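Local coordinates for methylenetetrahydrofolate--tRNA-(uracil-5-)-methyltransferase TrmFO (Thermus thermophilus, PDB 3G5S), which probably catalyses the folate- and FAD-dependent methylation of uridine 54 in tRNA, forming 5-methyluridine with methylenetetrahydrofolate as carbon donor, at residues T61-L66 and M393-G398; M71-S76 and A423-L428; M79-L84 and G102-R107; C189-E194 and M292-E297; A206-P211 and T279-P284. One frame throughout, in Å; residues are numbered along the deposited sequence.

Interaction 1: T61-L66 and M393-G398; sequences TNAKGL and MYANWG
The indole of Trp397 lies against the start of helix 63-74, its six-membered ring over Ala63. Ala63 CA sits 3.9 Å from the centroid of that ring and 22° off its normal, a CH-pi contact over the face. At the ring edge, Trp397 NE1 donates a hydrogen bond to Thr61 O (2.9 Å, 161° at the hydrogen). Thr61 O lies close to the indole plane, but the N-H comes from above the carbonyl plane. At the six-membered ring, Leu66 CD2 meets Trp397 CZ3 at 3.8 Å. Leu66 CG stands anti to its backbone N (chi1 173°), and this turns the branch toward the indole, which it meets obliquely. Ala63 CB also presses on the loop backbone, 3.5 Å from Asn396 CA. Replacing the indole by the methyl of an alanine is likely to leave Thr61 O without this donor and open a gap over Ala63. Lys64 runs along the loop past Ala395 CB, and its NZ forms a salt bridge with Glu345, which also accepts from Ala395 N. Met374 of helix 374-384 packs on Ala63, Leu66 and Trp397. This is a helix N-terminus packed against a buried loop, with the Lys64 side chain about 5 Å from the bound FAD (nearest atoms).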
# COMPACT_ATOMS: atom_id res chain seq x y z
N THR A 61 -1.12 -18.39 -5.97
CA THR A 61 -0.98 -17.47 -7.09
C THR A 61 -1.27 -16.03 -6.68
O THR A 61 -1.21 -15.13 -7.53
CB THR A 61 -1.93 -17.83 -8.23
OG1 THR A 61 -3.28 -17.76 -7.76
CG2 THR A 61 -1.64 -19.24 -8.74
N ASN A 62 -1.56 -15.81 -5.40
CA ASN A 62 -1.95 -14.48 -4.91
C ASN A 62 -0.87 -13.84 -4.07
O ASN A 62 -0.38 -14.43 -3.10
CB ASN A 62 -3.23 -14.57 -4.06
CG ASN A 62 -4.44 -14.94 -4.87
OD1 ASN A 62 -4.76 -14.30 -5.87
ND2 ASN A 62 -5.13 -15.98 -4.43
N ALA A 63 -0.49 -12.61 -4.42
CA ALA A 63 0.51 -11.88 -3.64
C ALA A 63 0.09 -11.72 -2.17
O ALA A 63 0.92 -11.83 -1.27
CB ALA A 63 0.76 -10.52 -4.26
N LYS A 64 -1.19 -11.47 -1.93
CA LYS A 64 -1.68 -11.39 -0.57
C LYS A 64 -1.61 -12.75 0.12
O LYS A 64 -1.41 -12.83 1.33
CB LYS A 64 -3.10 -10.82 -0.55
CG LYS A 64 -3.16 -9.30 -0.81
CD LYS A 64 -4.58 -8.77 -0.82
CE LYS A 64 -4.62 -7.27 -1.10
NZ LYS A 64 -4.35 -6.45 0.12
N GLY A 65 -1.77 -13.82 -0.65
CA GLY A 65 -1.62 -15.16 -0.11
C GLY A 65 -0.21 -15.41 0.39
O GLY A 65 -0.01 -16.03 1.44
N LEU A 66 0.79 -14.95 -0.36
CA LEU A 66 2.16 -15.05 0.11
C LEU A 66 2.35 -14.24 1.40
O LEU A 66 2.94 -14.72 2.36
CB LEU A 66 3.15 -14.59 -0.95
CG LEU A 66 4.60 -14.49 -0.50
CD1 LEU A 66 5.11 -15.80 0.10
CD2 LEU A 66 5.50 -14.03 -1.64
N MSE A 393 0.78 1.83 -1.58
CA MSE A 393 1.01 0.55 -2.24
C MSE A 393 0.41 -0.61 -1.46
O MSE A 393 0.51 -0.66 -0.23
CB MSE A 393 2.51 0.34 -2.42
CG MSE A 393 2.89 -0.92 -3.19
SE MSE A 393 1.98 -1.07 -4.91
CE MSE A 393 2.43 0.68 -5.62
N TYR A 394 -0.21 -1.54 -2.18
CA TYR A 394 -0.63 -2.81 -1.61
C TYR A 394 0.18 -3.96 -2.20
O TYR A 394 0.91 -3.78 -3.18
CB TYR A 394 -2.13 -3.03 -1.72
CG TYR A 394 -2.76 -3.07 -3.10
CD1 TYR A 394 -3.58 -2.05 -3.54
CD2 TYR A 394 -2.60 -4.18 -3.92
CE1 TYR A 394 -4.20 -2.11 -4.78
CE2 TYR A 394 -3.21 -4.25 -5.17
CZ TYR A 394 -4.02 -3.21 -5.59
OH TYR A 394 -4.65 -3.25 -6.82
N ALA A 395 0.07 -5.14 -1.59
CA ALA A 395 0.86 -6.29 -2.03
C ALA A 395 0.49 -6.71 -3.45
O ALA A 395 -0.69 -6.85 -3.77
CB ALA A 395 0.65 -7.45 -1.09
N ASN A 396 1.50 -6.94 -4.28
CA ASN A 396 1.30 -7.39 -5.65
C ASN A 396 2.61 -7.99 -6.16
O ASN A 396 3.68 -7.74 -5.60
CB ASN A 396 0.83 -6.24 -6.56
CG ASN A 396 1.88 -5.17 -6.73
OD1 ASN A 396 1.93 -4.19 -5.97
ND2 ASN A 396 2.75 -5.36 -7.71
N TRP A 397 2.51 -8.79 -7.22
CA TRP A 397 3.67 -9.50 -7.72
C TRP A 397 4.73 -8.62 -8.38
O TRP A 397 5.85 -9.07 -8.57
CB TRP A 397 3.25 -10.62 -8.67
CG TRP A 397 2.51 -11.73 -8.01
CD1 TRP A 397 1.25 -12.16 -8.29
CD2 TRP A 397 3.01 -12.60 -6.97
NE1 TRP A 397 0.92 -13.23 -7.49
CE2 TRP A 397 1.98 -13.52 -6.67
CE3 TRP A 397 4.21 -12.67 -6.25
CZ2 TRP A 397 2.13 -14.51 -5.70
CZ3 TRP A 397 4.35 -13.65 -5.28
CH2 TRP A 397 3.32 -14.56 -5.01
N GLY A 398 4.40 -7.38 -8.72
CA GLY A 398 5.40 -6.47 -9.25
C GLY A 398 6.48 -6.07 -8.26
O GLY A 398 7.53 -5.57 -8.66

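Interaction 2: M71-S76 and A423-L428; sequences MRRAGS and AFSAWL
Phe424 CG is anti to the backbone N (chi1 -171°), which carries its ring across to helix 63-74. Met71 bends at chi2 and chi3, and its methyl swings back to meet that ring. The contact is a helix-helix packing, between the C-terminal end of helix 63-74 and helix 409-429. Met71 is selenomethionine; its CE lies 3.5 Å from Phe424 CZ, and the two side chains run at about a right angle. Ala74 CB meets the same ring at its edge, 4.1 Å from Phe424 CE2. Leu428 lies one turn further along helix 409-429. Its CD1 rests 3.5 Å from Arg73 O, and its CD2 is 4.3 Å from Ala74 CB. Phe351 of helix 343-361 touches both Met71 and Ala74, so a third helix covers this apolar patch. Helix 63-74 ends here in a Schellman motif. Gly75 has positive phi, and Ser76 N bonds back to Met71 O at 3.0 Å. A CB on Gly75 would collide with the Ala74 carbonyl oxygen. Ser76 then caps the next helix, its OG bonded to Met79 N. A polar contact lies on the more exposed side, at Arg73. It rests on one of two Ser425 conformers, in which OG bonds to Leu421 O. The bond from Arg73 NH1 to Ser425 OG is doubtful: 2.6 Å, bent to 130°, the oxygen 20° out of the guanidinium plane.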
# COMPACT_ATOMS: atom_id res chain seq x y z
N MSE A 71 3.29 -13.92 7.23
CA MSE A 71 2.88 -13.44 8.54
C MSE A 71 2.56 -14.59 9.51
O MSE A 71 2.83 -14.46 10.70
CB MSE A 71 1.75 -12.43 8.40
CG MSE A 71 2.24 -11.08 7.87
SE MSE A 71 3.60 -10.26 9.03
CE MSE A 71 5.18 -10.88 8.08
N ARG A 72 2.03 -15.71 9.02
CA ARG A 72 1.89 -16.88 9.88
C ARG A 72 3.26 -17.35 10.36
O ARG A 72 3.43 -17.67 11.53
CB ARG A 72 1.19 -18.03 9.17
CG ARG A 72 -0.28 -17.81 8.92
CD ARG A 72 -0.97 -19.13 8.56
NE ARG A 72 -2.38 -18.90 8.24
CZ ARG A 72 -2.84 -18.65 7.02
NH1 ARG A 72 -2.02 -18.64 5.97
NH2 ARG A 72 -4.13 -18.42 6.85
N ARG A 73 4.22 -17.42 9.45
CA ARG A 73 5.55 -17.88 9.82
C ARG A 73 6.15 -16.95 10.87
O ARG A 73 6.90 -17.40 11.73
CB ARG A 73 6.46 -17.97 8.59
CG ARG A 73 6.00 -18.94 7.51
CD ARG A 73 6.40 -20.38 7.79
NE ARG A 73 5.96 -21.31 6.75
CZ ARG A 73 6.75 -21.82 5.80
NH1 ARG A 73 8.03 -21.49 5.75
NH2 ARG A 73 6.26 -22.68 4.91
N ALA A 74 5.83 -15.66 10.78
CA ALA A 74 6.34 -14.68 11.72
C ALA A 74 5.64 -14.73 13.08
O ALA A 74 6.10 -14.11 14.03
CB ALA A 74 6.22 -13.27 11.13
N GLY A 75 4.52 -15.45 13.19
CA GLY A 75 3.76 -15.48 14.43
C GLY A 75 2.84 -14.28 14.64
O GLY A 75 2.57 -13.88 15.76
N SER A 76 2.36 -13.71 13.54
CA SER A 76 1.45 -12.56 13.57
C SER A 76 0.18 -12.81 14.39
O SER A 76 -0.52 -13.81 14.19
CB SER A 76 1.07 -12.22 12.12
OG SER A 76 -0.12 -11.45 12.02
N ALA A 423 12.48 -17.60 1.35
CA ALA A 423 13.38 -16.49 1.65
C ALA A 423 12.99 -15.82 2.96
O ALA A 423 13.85 -15.48 3.77
CB ALA A 423 13.38 -15.47 0.52
N PHE A 424 11.69 -15.64 3.17
CA PHE A 424 11.22 -15.00 4.38
C PHE A 424 11.53 -15.86 5.61
O PHE A 424 11.97 -15.35 6.64
CB PHE A 424 9.72 -14.74 4.30
CG PHE A 424 9.21 -13.90 5.43
CD1 PHE A 424 9.41 -12.53 5.43
CD2 PHE A 424 8.57 -14.48 6.50
CE1 PHE A 424 8.97 -11.75 6.47
CE2 PHE A 424 8.12 -13.70 7.56
CZ PHE A 424 8.32 -12.33 7.53
N SER A 425 11.30 -17.16 5.49
CA SER A 425 11.56 -18.07 6.59
C SER A 425 13.04 -18.11 6.95
O SER A 425 13.40 -18.14 8.13
CB SER A 425 11.06 -19.47 6.25
OG SER A 425 9.65 -19.50 6.21
N ALA A 426 13.91 -18.10 5.95
CA ALA A 426 15.34 -18.08 6.21
C ALA A 426 15.74 -16.78 6.91
O ALA A 426 16.57 -16.77 7.81
CB ALA A 426 16.13 -18.27 4.92
N TRP A 427 15.13 -15.68 6.49
CA TRP A 427 15.38 -14.39 7.13
C TRP A 427 14.97 -14.45 8.60
O TRP A 427 15.74 -14.04 9.48
CB TRP A 427 14.65 -13.29 6.37
CG TRP A 427 14.76 -11.95 7.03
CD1 TRP A 427 15.84 -11.11 7.03
CD2 TRP A 427 13.74 -11.29 7.78
NE1 TRP A 427 15.55 -9.97 7.74
CE2 TRP A 427 14.26 -10.06 8.21
CE3 TRP A 427 12.43 -11.63 8.13
CZ2 TRP A 427 13.52 -9.15 8.97
CZ3 TRP A 427 11.69 -10.74 8.89
CH2 TRP A 427 12.24 -9.51 9.30
N LEU A 428 13.77 -14.96 8.89
CA LEU A 428 13.32 -15.08 10.28
C LEU A 428 14.30 -15.88 11.11
O LEU A 428 14.61 -15.53 12.25
CB LEU A 428 11.95 -15.76 10.36
CG LEU A 428 10.71 -15.01 9.89
CD1 LEU A 428 9.52 -15.96 9.87
CD2 LEU A 428 10.44 -13.81 10.78

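Interaction 3: M79-L84 and G102-R107; sequences MEAADL and GYITER
The Tyr103 ring packs against Leu84, Ala81 and Glu80. Leu84 CD1 lies over one face of the ring, 3.9 Å from the centroid, a CH-pi contact. Arg107 CG lies over the opposite face, toward the rim. Ala81 CB approaches Tyr103 CD2 at 3.7 Å and Ile104 CG1 at 3.5 Å. At the phenol end, Tyr103 OH donates a hydrogen bond to Glu80 OE1 (2.9 Å), on the anti side of the carboxylate. A chi1 of 178° swings the Tyr103 ring away from its own backbone N and toward helix 77-84. Arg107 folds back at chi2 and chi3, and its NH1 gives a weak bond to Tyr103 OH. The same NH1 makes a long salt bridge with Glu80 OE1, at 3.6 Å. A phenylalanine at Tyr103 would probably leave Glu80 OE1 without its phenol donor. Farther out, Ile104 touches Ser14 of helix 11-22, and Arg107 touches Trp18. Helices 77-84 and 97-109 pack with segment axes 9.3 Å apart and N-to-C directions at 137°, beside helix 11-22, which follows the glycine-rich turn, consistent with a Rossmann-type FAD site.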
# COMPACT_ATOMS: atom_id res chain seq x y z
N MSE A 79 -2.80 -12.69 12.01
CA MSE A 79 -3.05 -13.97 11.33
C MSE A 79 -3.65 -15.02 12.27
O MSE A 79 -4.50 -15.80 11.85
CB MSE A 79 -1.80 -14.49 10.63
CG MSE A 79 -1.38 -13.67 9.43
SE MSE A 79 -2.77 -13.46 8.09
CE MSE A 79 -3.05 -15.34 7.69
N GLU A 80 -3.22 -15.05 13.53
CA GLU A 80 -3.83 -15.96 14.51
C GLU A 80 -5.32 -15.67 14.62
O GLU A 80 -6.15 -16.57 14.58
CB GLU A 80 -3.19 -15.78 15.88
CG GLU A 80 -1.78 -16.29 16.02
CD GLU A 80 -1.27 -16.24 17.45
OE1 GLU A 80 -2.05 -15.89 18.37
OE2 GLU A 80 -0.08 -16.53 17.66
N ALA A 81 -5.63 -14.39 14.78
CA ALA A 81 -7.01 -13.97 14.92
C ALA A 81 -7.81 -14.34 13.68
O ALA A 81 -8.95 -14.78 13.78
CB ALA A 81 -7.08 -12.47 15.16
N ALA A 82 -7.23 -14.13 12.51
CA ALA A 82 -7.92 -14.43 11.27
C ALA A 82 -8.17 -15.93 11.11
O ALA A 82 -9.25 -16.35 10.70
CB ALA A 82 -7.14 -13.90 10.09
N ASP A 83 -7.17 -16.73 11.45
CA ASP A 83 -7.30 -18.18 11.34
C ASP A 83 -8.38 -18.71 12.28
O ASP A 83 -9.10 -19.65 11.93
CB ASP A 83 -5.95 -18.85 11.61
CG ASP A 83 -4.98 -18.71 10.44
OD1 ASP A 83 -5.44 -18.60 9.28
OD2 ASP A 83 -3.75 -18.73 10.66
N LEU A 84 -8.51 -18.10 13.45
CA LEU A 84 -9.51 -18.51 14.42
C LEU A 84 -10.91 -17.97 14.11
O LEU A 84 -11.91 -18.56 14.52
CB LEU A 84 -9.08 -18.12 15.84
CG LEU A 84 -7.84 -18.83 16.37
CD1 LEU A 84 -7.33 -18.18 17.65
CD2 LEU A 84 -8.10 -20.32 16.58
N GLY A 102 -12.06 -9.04 18.73
CA GLY A 102 -12.19 -9.47 20.11
C GLY A 102 -10.98 -10.25 20.59
O GLY A 102 -10.46 -10.01 21.68
N TYR A 103 -10.52 -11.19 19.76
CA TYR A 103 -9.35 -11.99 20.09
C TYR A 103 -8.11 -11.12 20.23
O TYR A 103 -7.34 -11.26 21.19
CB TYR A 103 -9.14 -13.08 19.03
CG TYR A 103 -7.92 -13.95 19.24
CD1 TYR A 103 -7.99 -15.10 20.03
CD2 TYR A 103 -6.71 -13.65 18.64
CE1 TYR A 103 -6.88 -15.90 20.21
CE2 TYR A 103 -5.60 -14.45 18.81
CZ TYR A 103 -5.68 -15.57 19.60
OH TYR A 103 -4.58 -16.37 19.78
N ILE A 104 -7.90 -10.23 19.27
CA ILE A 104 -6.75 -9.34 19.30
C ILE A 104 -6.76 -8.46 20.55
O ILE A 104 -5.74 -8.30 21.23
CB ILE A 104 -6.70 -8.49 18.02
CG1 ILE A 104 -6.41 -9.40 16.81
CG2 ILE A 104 -5.66 -7.40 18.13
CD1 ILE A 104 -6.60 -8.74 15.48
N THR A 105 -7.93 -7.91 20.86
CA THR A 105 -8.07 -7.03 22.00
C THR A 105 -7.80 -7.77 23.31
O THR A 105 -7.12 -7.27 24.19
CB THR A 105 -9.47 -6.39 22.04
OG1 THR A 105 -9.67 -5.63 20.84
CG2 THR A 105 -9.61 -5.49 23.25
N GLU A 106 -8.32 -8.99 23.42
CA GLU A 106 -8.09 -9.81 24.60
C GLU A 106 -6.62 -10.18 24.79
O GLU A 106 -6.08 -10.07 25.89
CB GLU A 106 -8.96 -11.07 24.57
CG GLU A 106 -10.45 -10.81 24.63
CD GLU A 106 -11.27 -12.09 24.70
OE1 GLU A 106 -10.87 -13.01 25.46
OE2 GLU A 106 -12.30 -12.18 24.01
N ARG A 107 -5.97 -10.62 23.71
CA ARG A 107 -4.57 -11.05 23.82
C ARG A 107 -3.67 -9.89 24.22
O ARG A 107 -2.79 -10.04 25.06
CB ARG A 107 -4.07 -11.69 22.52
CG ARG A 107 -4.69 -13.05 22.16
CD ARG A 107 -4.56 -14.09 23.26
NE ARG A 107 -3.19 -14.32 23.72
CZ ARG A 107 -2.29 -15.06 23.08
NH1 ARG A 107 -2.59 -15.63 21.92
NH2 ARG A 107 -1.07 -15.22 23.59

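Interaction 4: C189-E194 and M292-E297; sequences CPMTEE and MIPGLE
Two peptide carbonyls, the flat groups of this contact, each meet a side chain across it. Pro190 O lies 3.5 Å from CG in the puckered ring of Pro294. In return, Pro294 O lies 3.2 Å from Cys189 CB. Met191 is selenomethionine with two conformers, and its contacts here belong to one of them. In that conformer Met191 CE is 3.8 Å from Pro294 CD, and the side chain runs at about a right angle to the proline. It starts anti to the backbone N (chi1 -150°) and turns at chi3, bringing the methyl to Pro294 and Ile293. The same methyl lies 4.1 Å from Ile293 CG2. Cys189, two residues before Met191, packs on the same Ile293 methyl, with its CB 3.8 Å from CG2. No hydrogen bond crosses between the two segments, so the contact is packing alone. The loop holds its own shape. Leu296 N bonds to Ile293 O at 2.8 Å, closing a type II beta turn. Gly295 takes the third position with a positive phi, which suits glycine because it has no CB to press on the Pro294 carbonyl. Its N donates to Glu297 OE1 (2.9 Å, 132°), meeting the syn side of that oxygen from out of the carboxylate plane. Outside, Phe199 of helix 193-205 touches Ile293, and Val260 of strand 258-264 touches both Ile293 and Met191. The contact joins the end of strand 187-191, in the antiparallel sheet, to a proline-glycine type II turn lying between helix 283-290 and strand 301-303.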
# COMPACT_ATOMS: atom_id res chain seq x y z
N CYS A 189 1.87 6.20 -25.36
CA CYS A 189 1.02 5.33 -26.16
C CYS A 189 0.13 6.20 -27.03
O CYS A 189 -0.90 6.69 -26.55
CB CYS A 189 0.15 4.47 -25.24
SG CYS A 189 1.04 3.46 -24.05
N PRO A 190 0.52 6.42 -28.29
CA PRO A 190 -0.29 7.30 -29.14
C PRO A 190 -1.58 6.65 -29.63
O PRO A 190 -1.64 5.43 -29.84
CB PRO A 190 0.65 7.61 -30.32
CG PRO A 190 1.57 6.44 -30.38
CD PRO A 190 1.75 5.97 -28.97
N MSE A 191 -2.58 7.49 -29.84
CA MSE A 191 -3.92 7.08 -30.18
C MSE A 191 -4.42 7.94 -31.34
O MSE A 191 -4.10 9.13 -31.41
CB MSE A 191 -4.82 7.33 -28.98
CG MSE A 191 -5.96 6.40 -28.88
SE MSE A 191 -6.70 6.57 -27.13
CE MSE A 191 -5.18 6.12 -26.10
N THR A 192 -5.21 7.34 -32.22
CA THR A 192 -5.88 8.11 -33.26
C THR A 192 -7.14 8.73 -32.68
O THR A 192 -7.57 8.39 -31.57
CB THR A 192 -6.32 7.21 -34.43
OG1 THR A 192 -7.26 6.25 -33.94
CG2 THR A 192 -5.13 6.51 -35.06
N GLU A 193 -7.75 9.62 -33.44
CA GLU A 193 -9.02 10.22 -33.05
C GLU A 193 -10.10 9.16 -32.82
O GLU A 193 -10.87 9.26 -31.87
CB GLU A 193 -9.47 11.24 -34.09
CG GLU A 193 -10.65 12.11 -33.68
CD GLU A 193 -10.96 13.20 -34.70
OE1 GLU A 193 -10.32 13.21 -35.77
OE2 GLU A 193 -11.83 14.05 -34.43
N GLU A 194 -10.18 8.14 -33.68
CA GLU A 194 -11.18 7.10 -33.49
C GLU A 194 -10.93 6.28 -32.22
O GLU A 194 -11.86 5.93 -31.50
CB GLU A 194 -11.29 6.18 -34.71
CG GLU A 194 -12.04 4.86 -34.45
CD GLU A 194 -13.49 5.05 -34.03
OE1 GLU A 194 -14.04 6.17 -34.18
OE2 GLU A 194 -14.10 4.06 -33.55
N MSE A 292 -7.92 -1.05 -23.77
CA MSE A 292 -8.26 -0.34 -25.00
C MSE A 292 -7.15 0.61 -25.46
O MSE A 292 -7.22 1.16 -26.55
CB MSE A 292 -9.54 0.48 -24.82
CG MSE A 292 -10.77 -0.35 -24.52
SE MSE A 292 -12.34 0.77 -24.35
CE MSE A 292 -13.63 -0.64 -23.98
N ILE A 293 -6.14 0.81 -24.61
CA ILE A 293 -5.06 1.74 -24.93
C ILE A 293 -4.00 1.01 -25.74
O ILE A 293 -3.54 -0.05 -25.32
CB ILE A 293 -4.43 2.30 -23.64
CG1 ILE A 293 -5.48 3.07 -22.84
CG2 ILE A 293 -3.22 3.17 -23.96
CD1 ILE A 293 -5.06 3.37 -21.40
N PRO A 294 -3.61 1.56 -26.91
CA PRO A 294 -2.58 0.89 -27.70
C PRO A 294 -1.32 0.64 -26.88
O PRO A 294 -0.82 1.54 -26.20
CB PRO A 294 -2.29 1.91 -28.82
CG PRO A 294 -3.56 2.68 -28.95
CD PRO A 294 -4.12 2.78 -27.56
N GLY A 295 -0.82 -0.60 -26.95
CA GLY A 295 0.32 -1.02 -26.16
C GLY A 295 -0.08 -1.76 -24.90
O GLY A 295 0.69 -2.57 -24.38
N LEU A 296 -1.29 -1.51 -24.41
CA LEU A 296 -1.74 -2.07 -23.15
C LEU A 296 -2.82 -3.14 -23.31
O LEU A 296 -3.48 -3.52 -22.34
CB LEU A 296 -2.23 -0.95 -22.22
CG LEU A 296 -1.22 0.17 -21.95
CD1 LEU A 296 -1.77 1.17 -20.95
CD2 LEU A 296 0.11 -0.38 -21.45
N GLU A 297 -2.99 -3.64 -24.53
CA GLU A 297 -4.05 -4.60 -24.82
C GLU A 297 -3.99 -5.86 -23.95
O GLU A 297 -5.01 -6.47 -23.66
CB GLU A 297 -4.05 -4.98 -26.30
CG GLU A 297 -4.50 -3.86 -27.22
CD GLU A 297 -3.36 -2.99 -27.74
OE1 GLU A 297 -2.23 -3.09 -27.22
OE2 GLU A 297 -3.61 -2.21 -28.68

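Interaction 5: A206-P211 and T279-P284; sequences AQRHTP and TGLKWP
The backbones of Arg208 and Leu281 come within 3.9 Å, CA to CA, as a single isolated beta bridge between two loops. Two bonds make it. His209 N donates to Gly280 O (2.9 Å), and Lys282 N donates to Gln207 O (3.0 Å), each at 162°. The His209 imidazole lies beside the bridge. Lys282 CG stands over the centre of one face, 4.0 Å from the centroid, a CH-pi contact. The edge of the ring points toward the face of Trp283 in an offset edge-to-face pair, planes 88° apart. A water in the imidazole plane joins His209 NE2 to Trp283 N. Leu281 CD2 reaches 3.7 Å from Ala206 CB and lies over one face of the Arg208 guanidinium. Arg208 CG sits between the backbone N and the carbonyl carbon (chi1 61°), and the chain curls back to grip Ala206 O. NE and NH2 both donate to it, NH2 at 2.7 Å. Behind, Thr279 OG1 accepts from Leu281 N in an ST turn and also bonds to Glu227. Trp283 stacks on Tyr304. Two loops are thus bridged, one following helix 193-205 and the other leading into the N-terminus of helix 283-290.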
# COMPACT_ATOMS: atom_id res chain seq x y z
N ALA A 206 -18.60 3.61 -17.81
CA ALA A 206 -17.94 2.66 -16.93
C ALA A 206 -18.45 2.74 -15.49
O ALA A 206 -18.71 3.82 -14.97
CB ALA A 206 -16.44 2.85 -16.97
N GLN A 207 -18.58 1.58 -14.84
CA GLN A 207 -19.04 1.53 -13.45
C GLN A 207 -17.98 2.06 -12.49
O GLN A 207 -16.80 1.70 -12.58
CB GLN A 207 -19.46 0.11 -13.07
CG GLN A 207 -20.72 -0.38 -13.76
CD GLN A 207 -21.32 -1.59 -13.08
OE1 GLN A 207 -20.64 -2.32 -12.36
NE2 GLN A 207 -22.61 -1.82 -13.31
N ARG A 208 -18.41 2.90 -11.56
CA ARG A 208 -17.48 3.50 -10.60
C ARG A 208 -17.94 3.31 -9.17
O ARG A 208 -19.13 3.14 -8.90
CB ARG A 208 -17.30 4.99 -10.90
CG ARG A 208 -18.58 5.79 -10.82
CD ARG A 208 -18.60 6.89 -11.87
NE ARG A 208 -18.53 6.33 -13.21
CZ ARG A 208 -18.26 7.04 -14.31
NH1 ARG A 208 -18.03 8.34 -14.21
NH2 ARG A 208 -18.22 6.45 -15.49
N HIS A 209 -16.99 3.34 -8.24
CA HIS A 209 -17.31 3.25 -6.82
C HIS A 209 -17.95 4.54 -6.34
O HIS A 209 -17.72 5.61 -6.91
CB HIS A 209 -16.06 2.96 -5.99
CG HIS A 209 -15.46 1.61 -6.25
ND1 HIS A 209 -16.06 0.44 -5.83
CD2 HIS A 209 -14.32 1.24 -6.87
CE1 HIS A 209 -15.32 -0.59 -6.18
NE2 HIS A 209 -14.25 -0.13 -6.82
N THR A 210 -18.74 4.43 -5.28
CA THR A 210 -19.37 5.60 -4.67
C THR A 210 -18.60 6.00 -3.42
O THR A 210 -18.29 5.15 -2.58
CB THR A 210 -20.84 5.32 -4.31
OG1 THR A 210 -21.39 6.44 -3.62
CG2 THR A 210 -20.95 4.08 -3.44
N PRO A 211 -18.26 7.29 -3.30
CA PRO A 211 -17.53 7.82 -2.15
C PRO A 211 -18.27 7.60 -0.83
O PRO A 211 -19.50 7.52 -0.82
CB PRO A 211 -17.45 9.32 -2.44
CG PRO A 211 -17.58 9.42 -3.92
CD PRO A 211 -18.51 8.32 -4.32
N THR A 279 -8.46 7.67 -10.58
CA THR A 279 -9.76 7.12 -10.92
C THR A 279 -10.43 6.46 -9.72
O THR A 279 -9.75 5.96 -8.82
CB THR A 279 -9.64 6.09 -12.06
OG1 THR A 279 -10.94 5.60 -12.40
CG2 THR A 279 -8.77 4.92 -11.64
N GLY A 280 -11.76 6.47 -9.74
CA GLY A 280 -12.55 5.75 -8.76
C GLY A 280 -13.34 4.63 -9.38
O GLY A 280 -14.26 4.10 -8.77
N LEU A 281 -13.00 4.26 -10.61
CA LEU A 281 -13.70 3.19 -11.31
C LEU A 281 -13.54 1.85 -10.60
O LEU A 281 -12.52 1.59 -9.96
CB LEU A 281 -13.18 3.06 -12.73
CG LEU A 281 -13.58 4.18 -13.70
CD1 LEU A 281 -12.93 3.96 -15.06
CD2 LEU A 281 -15.10 4.28 -13.84
N LYS A 282 -14.54 0.99 -10.73
CA LYS A 282 -14.42 -0.38 -10.24
C LYS A 282 -13.28 -1.05 -10.98
O LYS A 282 -13.01 -0.75 -12.14
CB LYS A 282 -15.73 -1.14 -10.44
CG LYS A 282 -16.91 -0.50 -9.74
CD LYS A 282 -18.10 -1.43 -9.67
CE LYS A 282 -19.26 -0.76 -8.96
NZ LYS A 282 -20.32 -1.73 -8.57
N TRP A 283 -12.60 -1.97 -10.30
CA TRP A 283 -11.38 -2.53 -10.85
C TRP A 283 -11.57 -3.29 -12.18
O TRP A 283 -10.78 -3.11 -13.10
CB TRP A 283 -10.64 -3.32 -9.77
CG TRP A 283 -10.18 -2.42 -8.64
CD1 TRP A 283 -10.46 -1.08 -8.48
CD2 TRP A 283 -9.38 -2.78 -7.51
NE1 TRP A 283 -9.87 -0.60 -7.34
CE2 TRP A 283 -9.20 -1.62 -6.72
CE3 TRP A 283 -8.78 -3.97 -7.09
CZ2 TRP A 283 -8.46 -1.62 -5.55
CZ3 TRP A 283 -8.04 -3.97 -5.92
CH2 TRP A 283 -7.89 -2.80 -5.16
N PRO A 284 -12.63 -4.11 -12.30
CA PRO A 284 -12.82 -4.77 -13.60
C PRO A 284 -13.04 -3.77 -14.74
O PRO A 284 -12.65 -4.02 -15.88
CB PRO A 284 -14.07 -5.62 -13.39
CG PRO A 284 -14.07 -5.90 -11.91
CD PRO A 284 -13.56 -4.63 -11.28
O HOH W 1 -13.65 -2.78 -7.75

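Residues 61-66 open helix 63-74, and interaction 1 joins them to the loop at 393-398. Interaction 2 starts at the end of the same helix and closes later, on helix 409-429, so the two loops cross. Interaction 3 closes early, between helices 77-84 and 97-109, and lies within both. It touches interaction 2 through the Arg72-Asp83 salt bridge. Interaction 4 follows in series and ties the antiparallel sheet to a turn. Interaction 5 falls within it along the chain and joins two loops. Both lie inside the spans of interactions 1 and 2. Interaction 5 touches interaction 1, where Tyr394 OH meets Trp283 CZ3 at 3.6 Å.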